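PDB 1MZU: PPR from Rhodospirillum centenum, which is a photoreceptor whose N-terminal photoactive yellow protein domain senses light through 4'-hydroxycinnamic acid and probably passes the signal to a phytochrome-like section and a histidine kinase. Local coordinates for residues S55-I58 with P59-I63; A117-P120 with D121-W124; R65-T69 with E70-C74. One frame throughout, in Å; residues are numbered along the deposited sequence.

Interaction 1: residues S55-I58 with P59-I63; sequences SGRI and PERVI. With HC4 (4'-hydroxycinnamic acid), chain D.
Arg57 and Ile58 run as an extended link into helix 59-62, which packs back against them. Helix 49-55 ends just before, and Gly56 leaves it with positive phi. Ile58 takes the N-cap position of the next helix, and Ile63 N closes that helix on Pro59 O at 3.1 Å. Val62 points back at the link. Its CG2 lies 3.8 Å from Arg57 CB and also meets the backbone O of Ile58. Arg61 reaches back across Ile58 at a slant. Its chain runs straight from CG to NE, which carries the guanidinium as far as Arg57 CA. Ile58 CD1 sits at the edge of that guanidinium, in its plane, 3.4 Å from Arg61 NH2. Before the link, Ser55 OG accepts from Arg57 N at 3.1 Å, an ST turn, and also bonds to Tyr47 and to Glu51 O. This corner belongs to the chromophore pocket of the PAS fold of photoactive yellow protein. The Arg57 chain bends at chi2 (78°) and brings its guanidinium to the rim of the HC4 ring. HC4 C2' lies under the centre of one guanidinium face, 3.8 Å from Arg57 NE. In the guanidinium plane, Arg57 NH1 donates to Ser55 O at 3.0 Å, which restrains the group's rotation. Its positive charge could help to stabilise negative charge on the chromophore.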
loop_
_atom_site.group_PDB
_atom_site.type_symbol
_atom_site.label_atom_id
_atom_site.label_comp_id
_atom_site.label_asym_id
_atom_site.label_seq_id
_atom_site.Cartn_x
_atom_site.Cartn_y
_atom_site.Cartn_z
ATOM N N SER A 55 8.628 -0.053 7.475
ATOM C CA SER A 55 7.748 0.832 8.238
ATOM C C SER A 55 7.826 0.790 9.756
ATOM O O SER A 55 7.576 1.802 10.410
ATOM C CB SER A 55 6.299 0.589 7.830
ATOM O OG SER A 55 5.788 -0.612 8.384
ATOM N N GLY A 56 8.066 -0.403 10.301
ATOM C CA GLY A 56 8.143 -0.590 11.741
ATOM C C GLY A 56 6.796 -1.019 12.308
ATOM O O GLY A 56 6.649 -1.179 13.519
ATOM N N ARG A 57 5.811 -1.191 11.421
ATOM C CA ARG A 57 4.459 -1.610 11.796
ATOM C C ARG A 57 4.294 -3.115 11.819
ATOM O O ARG A 57 4.768 -3.806 10.928
ATOM C CB ARG A 57 3.401 -1.024 10.846
ATOM C CG ARG A 57 2.896 0.371 11.185
ATOM C CD ARG A 57 3.883 1.448 10.773
ATOM N NE ARG A 57 3.354 2.793 10.971
ATOM C CZ ARG A 57 4.085 3.906 10.924
ATOM N NH1 ARG A 57 5.390 3.843 10.683
ATOM N NH2 ARG A 57 3.511 5.086 11.128
ATOM N N ILE A 58 3.587 -3.599 12.838
ATOM C CA ILE A 58 3.300 -5.021 13.023
ATOM C C ILE A 58 2.045 -5.304 12.174
ATOM O O ILE A 58 1.062 -4.566 12.277
ATOM C CB ILE A 58 3.084 -5.361 14.552
ATOM C CG1 ILE A 58 4.418 -5.307 15.310
ATOM C CG2 ILE A 58 2.481 -6.763 14.748
ATOM C CD1 ILE A 58 4.929 -3.913 15.686
ATOM N N PRO A 59 2.076 -6.344 11.303
ATOM C CA PRO A 59 0.937 -6.702 10.440
ATOM C C PRO A 59 -0.412 -6.964 11.103
ATOM O O PRO A 59 -1.434 -6.640 10.529
ATOM C CB PRO A 59 1.440 -7.956 9.724
ATOM C CG PRO A 59 2.880 -7.691 9.589
ATOM C CD PRO A 59 3.245 -7.178 10.955
ATOM N N GLU A 60 -0.407 -7.501 12.322
ATOM C CA GLU A 60 -1.651 -7.838 13.017
ATOM C C GLU A 60 -2.542 -6.717 13.562
ATOM O O GLU A 60 -3.759 -6.878 13.646
ATOM C CB GLU A 60 -1.400 -8.929 14.061
ATOM C CG GLU A 60 -1.084 -10.298 13.446
ATOM C CD GLU A 60 0.351 -10.428 12.918
ATOM O OE1 GLU A 60 0.519 -10.669 11.701
ATOM O OE2 GLU A 60 1.303 -10.334 13.726
ATOM N N ARG A 61 -1.942 -5.584 13.913
ATOM C CA ARG A 61 -2.700 -4.428 14.410
ATOM C C ARG A 61 -3.086 -3.494 13.256
ATOM O O ARG A 61 -4.016 -2.693 13.368
ATOM C CB ARG A 61 -1.909 -3.663 15.491
ATOM C CG ARG A 61 -0.492 -3.263 15.097
ATOM C CD ARG A 61 0.261 -2.657 16.284
ATOM N NE ARG A 61 1.650 -2.328 15.943
ATOM C CZ ARG A 61 2.051 -1.194 15.367
ATOM N NH1 ARG A 61 1.177 -0.242 15.057
ATOM N NH2 ARG A 61 3.333 -1.019 15.076
ATOM N N VAL A 62 -2.394 -3.667 12.131
ATOM C CA VAL A 62 -2.590 -2.880 10.913
ATOM C C VAL A 62 -3.697 -3.446 9.995
ATOM O O VAL A 62 -4.402 -2.677 9.344
ATOM C CB VAL A 62 -1.203 -2.688 10.202
ATOM C CG1 VAL A 62 -1.335 -2.167 8.808
ATOM C CG2 VAL A 62 -0.375 -1.697 10.993
ATOM N N ILE A 63 -3.870 -4.774 9.981
ATOM C CA ILE A 63 -4.902 -5.435 9.170
ATOM C C ILE A 63 -6.289 -5.172 9.769
ATOM O O ILE A 63 -6.517 -5.382 10.968
ATOM C CB ILE A 63 -4.621 -6.969 9.005
ATOM C CG1 ILE A 63 -3.356 -7.167 8.165
ATOM C CG2 ILE A 63 -5.785 -7.676 8.295
ATOM C CD1 ILE A 63 -2.744 -8.564 8.235
HETATM C C1 HC4 D . 2.716 8.296 5.823
HETATM O O1 HC4 D . 1.961 8.626 6.796
HETATM C C2 HC4 D . 3.218 6.966 5.590
HETATM C C3 HC4 D . 3.058 5.984 6.470
HETATM C "C1'" HC4 D . 3.264 4.589 6.204
HETATM C "C2'" HC4 D . 3.033 3.620 7.281
HETATM C "C3'" HC4 D . 3.141 2.235 7.016
HETATM C "C4'" HC4 D . 3.407 1.793 5.689
HETATM C "C5'" HC4 D . 3.625 2.732 4.649
HETATM C "C6'" HC4 D . 3.530 4.097 4.918
HETATM O "O4'" HC4 D . 3.506 0.512 5.403
#

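Interaction 2: residues A117-P120 with D121-W124; sequences AGVP and DRYW
Asp121 follows Pro120 at the corner of a type II turn that runs from Val119 to Arg122. It has positive phi (70°), as the third residue of such a turn does. CG stands anti to the backbone N (chi1 -176°), and the carboxylate leads away from the loop. There OD2 accepts from Gly40 N, just after strand 34-39.

Arg122 closes the turn. Its N donates to Val119 O at 3.5 Å, a weak bond. Its side chain lies beside that of Val119, and both point the same way. The contact is made by the aliphatic root of the arginine. Arg122 CG is 4.1 Å from Val119 CB. Arg122 CB is 3.9 Å from Ala117 CB. The Arg122 side chain also touches Gln37 and Asp39 of strand 34-39. The backbone O of Arg122 accepts from Ala117 N at 3.2 Å, again weakly. These two weak bonds span the loop, one at its turn and one at its root.

Tyr123 turns its side chain away from the loop and touches Leu93. Its backbone pairs with Val38 of the neighbouring strand.

Trp124 comes back to the loop with the pyrrole part of its indole. NE1 is 3.6 Å from Ala117 CB, and CD1 is 3.7 Å from the same methyl. The methyl approaches the ring obliquely. The indole N-H is used elsewhere: NE1 donates to Asp21 OD1, while OD2 of that aspartate takes Gly118 N. Asp21 thus joins the N-terminal segment to both sides of this contact. The ring of Phe126 lies nearly parallel to the indole.

The arrangement is a beta hairpin connection, joining antiparallel strands 107-116 and 122-128 of the PAS-fold sheet.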
loop_
_atom_site.group_PDB
_atom_site.type_symbol
_atom_site.label_atom_id
_atom_site.label_comp_id
_atom_site.label_asym_id
_atom_site.label_seq_id
_atom_site.Cartn_x
_atom_site.Cartn_y
_atom_site.Cartn_z
ATOM N N ALA A 117 -6.180 -6.526 -8.392
ATOM C CA ALA A 117 -5.930 -7.911 -7.980
ATOM C C ALA A 117 -6.831 -8.862 -8.761
ATOM O O ALA A 117 -7.729 -8.416 -9.488
ATOM C CB ALA A 117 -6.182 -8.073 -6.488
ATOM N N GLY A 118 -6.599 -10.163 -8.573
ATOM C CA GLY A 118 -7.377 -11.207 -9.229
ATOM C C GLY A 118 -8.739 -11.394 -8.602
ATOM O O GLY A 118 -9.663 -11.923 -9.225
ATOM N N VAL A 119 -8.840 -10.968 -7.346
ATOM C CA VAL A 119 -10.073 -11.029 -6.563
ATOM C C VAL A 119 -10.743 -9.653 -6.727
ATOM O O VAL A 119 -10.048 -8.627 -6.727
ATOM C CB VAL A 119 -9.759 -11.282 -5.050
ATOM C CG1 VAL A 119 -11.044 -11.529 -4.251
ATOM C CG2 VAL A 119 -8.792 -12.451 -4.886
ATOM N N PRO A 120 -12.080 -9.614 -6.962
ATOM C CA PRO A 120 -12.760 -8.319 -7.114
ATOM C C PRO A 120 -12.740 -7.499 -5.818
ATOM O O PRO A 120 -12.639 -8.069 -4.721
ATOM C CB PRO A 120 -14.180 -8.731 -7.499
ATOM C CG PRO A 120 -13.952 -9.970 -8.281
ATOM C CD PRO A 120 -12.973 -10.703 -7.407
ATOM N N ASP A 121 -12.758 -6.168 -5.971
ATOM C CA ASP A 121 -12.737 -5.191 -4.867
ATOM C C ASP A 121 -11.381 -5.148 -4.138
ATOM O O ASP A 121 -11.213 -4.392 -3.199
ATOM C CB ASP A 121 -13.910 -5.438 -3.871
ATOM C CG ASP A 121 -14.005 -4.378 -2.753
ATOM O OD1 ASP A 121 -14.201 -4.763 -1.577
ATOM O OD2 ASP A 121 -13.878 -3.166 -3.043
ATOM N N ARG A 122 -10.407 -5.936 -4.591
ATOM C CA ARG A 122 -9.081 -5.960 -3.965
ATOM C C ARG A 122 -8.033 -5.281 -4.840
ATOM O O ARG A 122 -8.085 -5.385 -6.063
ATOM C CB ARG A 122 -8.662 -7.390 -3.586
ATOM C CG ARG A 122 -9.571 -8.065 -2.551
ATOM C CD ARG A 122 -9.776 -7.217 -1.284
ATOM N NE ARG A 122 -11.060 -7.485 -0.631
ATOM C CZ ARG A 122 -11.292 -8.504 0.194
ATOM N NH1 ARG A 122 -10.329 -9.375 0.482
ATOM N NH2 ARG A 122 -12.487 -8.648 0.744
ATOM N N TYR A 123 -7.135 -4.519 -4.210
ATOM C CA TYR A 123 -6.093 -3.768 -4.916
ATOM C C TYR A 123 -4.738 -3.897 -4.234
ATOM O O TYR A 123 -4.656 -4.023 -3.013
ATOM C CB TYR A 123 -6.470 -2.276 -4.998
ATOM C CG TYR A 123 -7.831 -2.002 -5.595
ATOM C CD1 TYR A 123 -8.977 -1.896 -4.768
ATOM C CD2 TYR A 123 -8.007 -1.934 -6.994
ATOM C CE1 TYR A 123 -10.277 -1.740 -5.326
ATOM C CE2 TYR A 123 -9.310 -1.773 -7.566
ATOM C CZ TYR A 123 -10.432 -1.682 -6.724
ATOM O OH TYR A 123 -11.695 -1.551 -7.259
ATOM N N TRP A 124 -3.683 -3.781 -5.030
ATOM C CA TRP A 124 -2.314 -3.899 -4.555
ATOM C C TRP A 124 -1.509 -2.622 -4.621
ATOM O O TRP A 124 -1.653 -1.823 -5.552
ATOM C CB TRP A 124 -1.557 -4.951 -5.359
ATOM C CG TRP A 124 -1.929 -6.349 -5.057
ATOM C CD1 TRP A 124 -2.697 -7.164 -5.818
ATOM C CD2 TRP A 124 -1.561 -7.099 -3.899
ATOM N NE1 TRP A 124 -2.852 -8.386 -5.209
ATOM C CE2 TRP A 124 -2.160 -8.378 -4.026
ATOM C CE3 TRP A 124 -0.777 -6.820 -2.761
ATOM C CZ2 TRP A 124 -2.007 -9.387 -3.047
ATOM C CZ3 TRP A 124 -0.621 -7.819 -1.782
ATOM C CH2 TRP A 124 -1.235 -9.090 -1.937
#

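Interaction 3: residues R65-T69 with E70-C74; sequences RNFFT and EVAPC. With HC4 (4'-hydroxycinnamic acid), chain D.
Arg65 crosses Glu70 at about a right angle, with its CG 3.5 Å from Glu70 OE1. The guanidinium and carboxylate planes are also nearly perpendicular. Arg65 NH1 and Glu70 OE2 form a long salt bridge of 3.6 Å. The oxygen lies well out of the guanidinium plane, so charge alone acts here. Arg65 CB also touches Val71 CG2.

Asn66 is the N-cap. Its N donates to Glu70 OE1 at 2.8 Å and nearly straight (173°); the oxygen receives it on its anti lone pair. The Asn66 side chain caps the helix: OD1 accepts from Thr69 N at 3.0 Å, and weakly from Phe68 N. ND2 donates to Ser41 O. Asn66 O takes two bonds, with Val71 N in its carbonyl plane and Glu70 N above that plane.

Phe67 O accepts from Ala72 N at 2.7 Å, part of a wider pi-type turn. With chi1 at -175° the Phe67 side chain swings away from its own N, and one face of the ring, toward its rim, receives Ala72 CB, a CH-pi contact 3.9 Å from the centroid. The same methyl is 3.5 Å from HC4 C3, and the Phe67 ring also comes near HC4 C5'.

Phe68 places its ring against helix 78-89. Phe68 O, buried here, takes a CA-H...O contact from Pro73 and has no hydrogen-bond partner in the model.

Thr69 lays OG1 beside Glu70 CG.

This short capped helix leads to Cys74, whose SG is bonded to HC4 C1 as a thioester and whose N donates to HC4 O1: the chromophore attachment site of photoactive yellow protein.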
loop_
_atom_site.group_PDB
_atom_site.type_symbol
_atom_site.label_atom_id
_atom_site.label_comp_id
_atom_site.label_asym_id
_atom_site.label_seq_id
_atom_site.Cartn_x
_atom_site.Cartn_y
_atom_site.Cartn_z
ATOM N N ARG A 65 -7.614 -2.113 9.450
ATOM C CA ARG A 65 -7.627 -0.656 9.516
ATOM C C ARG A 65 -7.461 -0.034 8.126
ATOM O O ARG A 65 -6.952 -0.684 7.210
ATOM C CB ARG A 65 -6.508 -0.164 10.442
ATOM C CG ARG A 65 -6.923 0.212 11.868
ATOM C CD ARG A 65 -7.464 -0.960 12.688
ATOM N NE ARG A 65 -7.567 -0.624 14.112
ATOM C CZ ARG A 65 -8.583 0.026 14.678
ATOM N NH1 ARG A 65 -9.622 0.430 13.953
ATOM N NH2 ARG A 65 -8.555 0.283 15.981
ATOM N N ASN A 66 -7.898 1.216 7.983
ATOM C CA ASN A 66 -7.805 1.948 6.721
ATOM C C ASN A 66 -6.394 2.508 6.485
ATOM O O ASN A 66 -5.852 3.226 7.337
ATOM C CB ASN A 66 -8.845 3.075 6.687
ATOM C CG ASN A 66 -9.085 3.634 5.276
ATOM O OD1 ASN A 66 -8.228 4.305 4.690
ATOM N ND2 ASN A 66 -10.275 3.389 4.747
ATOM N N PHE A 67 -5.827 2.178 5.319
ATOM C CA PHE A 67 -4.486 2.614 4.904
ATOM C C PHE A 67 -4.355 4.132 4.792
ATOM O O PHE A 67 -3.407 4.698 5.308
ATOM C CB PHE A 67 -4.090 1.949 3.554
ATOM C CG PHE A 67 -2.673 2.244 3.097
ATOM C CD1 PHE A 67 -1.568 1.704 3.777
ATOM C CD2 PHE A 67 -2.436 3.078 1.998
ATOM C CE1 PHE A 67 -0.234 1.994 3.369
ATOM C CE2 PHE A 67 -1.099 3.386 1.568
ATOM C CZ PHE A 67 -0.002 2.838 2.260
ATOM N N PHE A 68 -5.323 4.773 4.146
ATOM C CA PHE A 68 -5.274 6.217 3.922
ATOM C C PHE A 68 -5.708 7.130 5.061
ATOM O O PHE A 68 -5.067 8.158 5.309
ATOM C CB PHE A 68 -6.017 6.580 2.629
ATOM C CG PHE A 68 -5.553 5.799 1.432
ATOM C CD1 PHE A 68 -4.348 6.135 0.783
ATOM C CD2 PHE A 68 -6.287 4.684 0.979
ATOM C CE1 PHE A 68 -3.859 5.362 -0.316
ATOM C CE2 PHE A 68 -5.815 3.894 -0.114
ATOM C CZ PHE A 68 -4.599 4.233 -0.764
ATOM N N THR A 69 -6.756 6.736 5.781
ATOM C CA THR A 69 -7.263 7.557 6.885
ATOM C C THR A 69 -6.644 7.289 8.244
ATOM O O THR A 69 -6.583 8.202 9.056
ATOM C CB THR A 69 -8.802 7.457 7.033
ATOM O OG1 THR A 69 -9.166 6.118 7.381
ATOM C CG2 THR A 69 -9.496 7.864 5.739
ATOM N N GLU A 70 -6.193 6.047 8.473
ATOM C CA GLU A 70 -5.610 5.627 9.758
ATOM C C GLU A 70 -4.124 5.260 9.813
ATOM O O GLU A 70 -3.377 5.888 10.559
ATOM C CB GLU A 70 -6.430 4.474 10.373
ATOM C CG GLU A 70 -7.904 4.797 10.641
ATOM C CD GLU A 70 -8.741 3.581 11.018
ATOM O OE1 GLU A 70 -8.866 2.649 10.196
ATOM O OE2 GLU A 70 -9.282 3.564 12.142
ATOM N N VAL A 71 -3.698 4.259 9.029
ATOM C CA VAL A 71 -2.302 3.785 9.037
ATOM C C VAL A 71 -1.274 4.685 8.366
ATOM O O VAL A 71 -0.201 4.913 8.924
ATOM C CB VAL A 71 -2.153 2.333 8.432
ATOM C CG1 VAL A 71 -0.729 1.785 8.657
ATOM C CG2 VAL A 71 -3.157 1.392 9.071
ATOM N N ALA A 72 -1.613 5.220 7.195
ATOM C CA ALA A 72 -0.677 6.052 6.450
ATOM C C ALA A 72 -1.250 7.383 5.970
ATOM O O ALA A 72 -1.375 7.595 4.760
ATOM C CB ALA A 72 -0.132 5.246 5.267
ATOM N N PRO A 73 -1.540 8.324 6.904
ATOM C CA PRO A 73 -2.100 9.642 6.559
ATOM C C PRO A 73 -1.318 10.528 5.587
ATOM O O PRO A 73 -1.929 11.322 4.870
ATOM C CB PRO A 73 -2.281 10.301 7.922
ATOM C CG PRO A 73 -1.215 9.694 8.733
ATOM C CD PRO A 73 -1.326 8.250 8.364
ATOM N N CYS A 74 0.007 10.358 5.523
ATOM C CA CYS A 74 0.865 11.131 4.604
ATOM C C CYS A 74 0.573 10.855 3.127
ATOM O O CYS A 74 1.020 11.589 2.248
ATOM C CB CYS A 74 2.346 10.994 4.969
ATOM S SG CYS A 74 3.128 9.397 4.505
HETATM C C1 HC4 D . 2.716 8.296 5.823
HETATM O O1 HC4 D . 1.961 8.626 6.796
HETATM C C2 HC4 D . 3.218 6.966 5.590
HETATM C C3 HC4 D . 3.058 5.984 6.470
HETATM C "C1'" HC4 D . 3.264 4.589 6.204
HETATM C "C2'" HC4 D . 3.033 3.620 7.281
HETATM C "C3'" HC4 D . 3.141 2.235 7.016
HETATM C "C4'" HC4 D . 3.407 1.793 5.689
HETATM C "C5'" HC4 D . 3.625 2.732 4.649
HETATM C "C6'" HC4 D . 3.530 4.097 4.918
HETATM O "O4'" HC4 D . 3.506 0.512 5.403
#

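From the N terminus, the three contacts follow in series; none nests in or crosses another. Interaction 1 comes first and closes the bend between helices 49-55 and 59-62. Interaction 3 follows in helix 67-71 and the turn after it. These two touch through Val62 CG1 and Val71 CG1, 4.0 Å apart, and both reach HC4, interaction 1 at the phenol ring and interaction 3 along the chain to the tether and at the ring as well. Their centres are about 12 Å apart. Interaction 2 comes last and closes the loop between the strands 107-116 and 122-128. It touches neither of the others; its centre is about 20 Å from that of interaction 1.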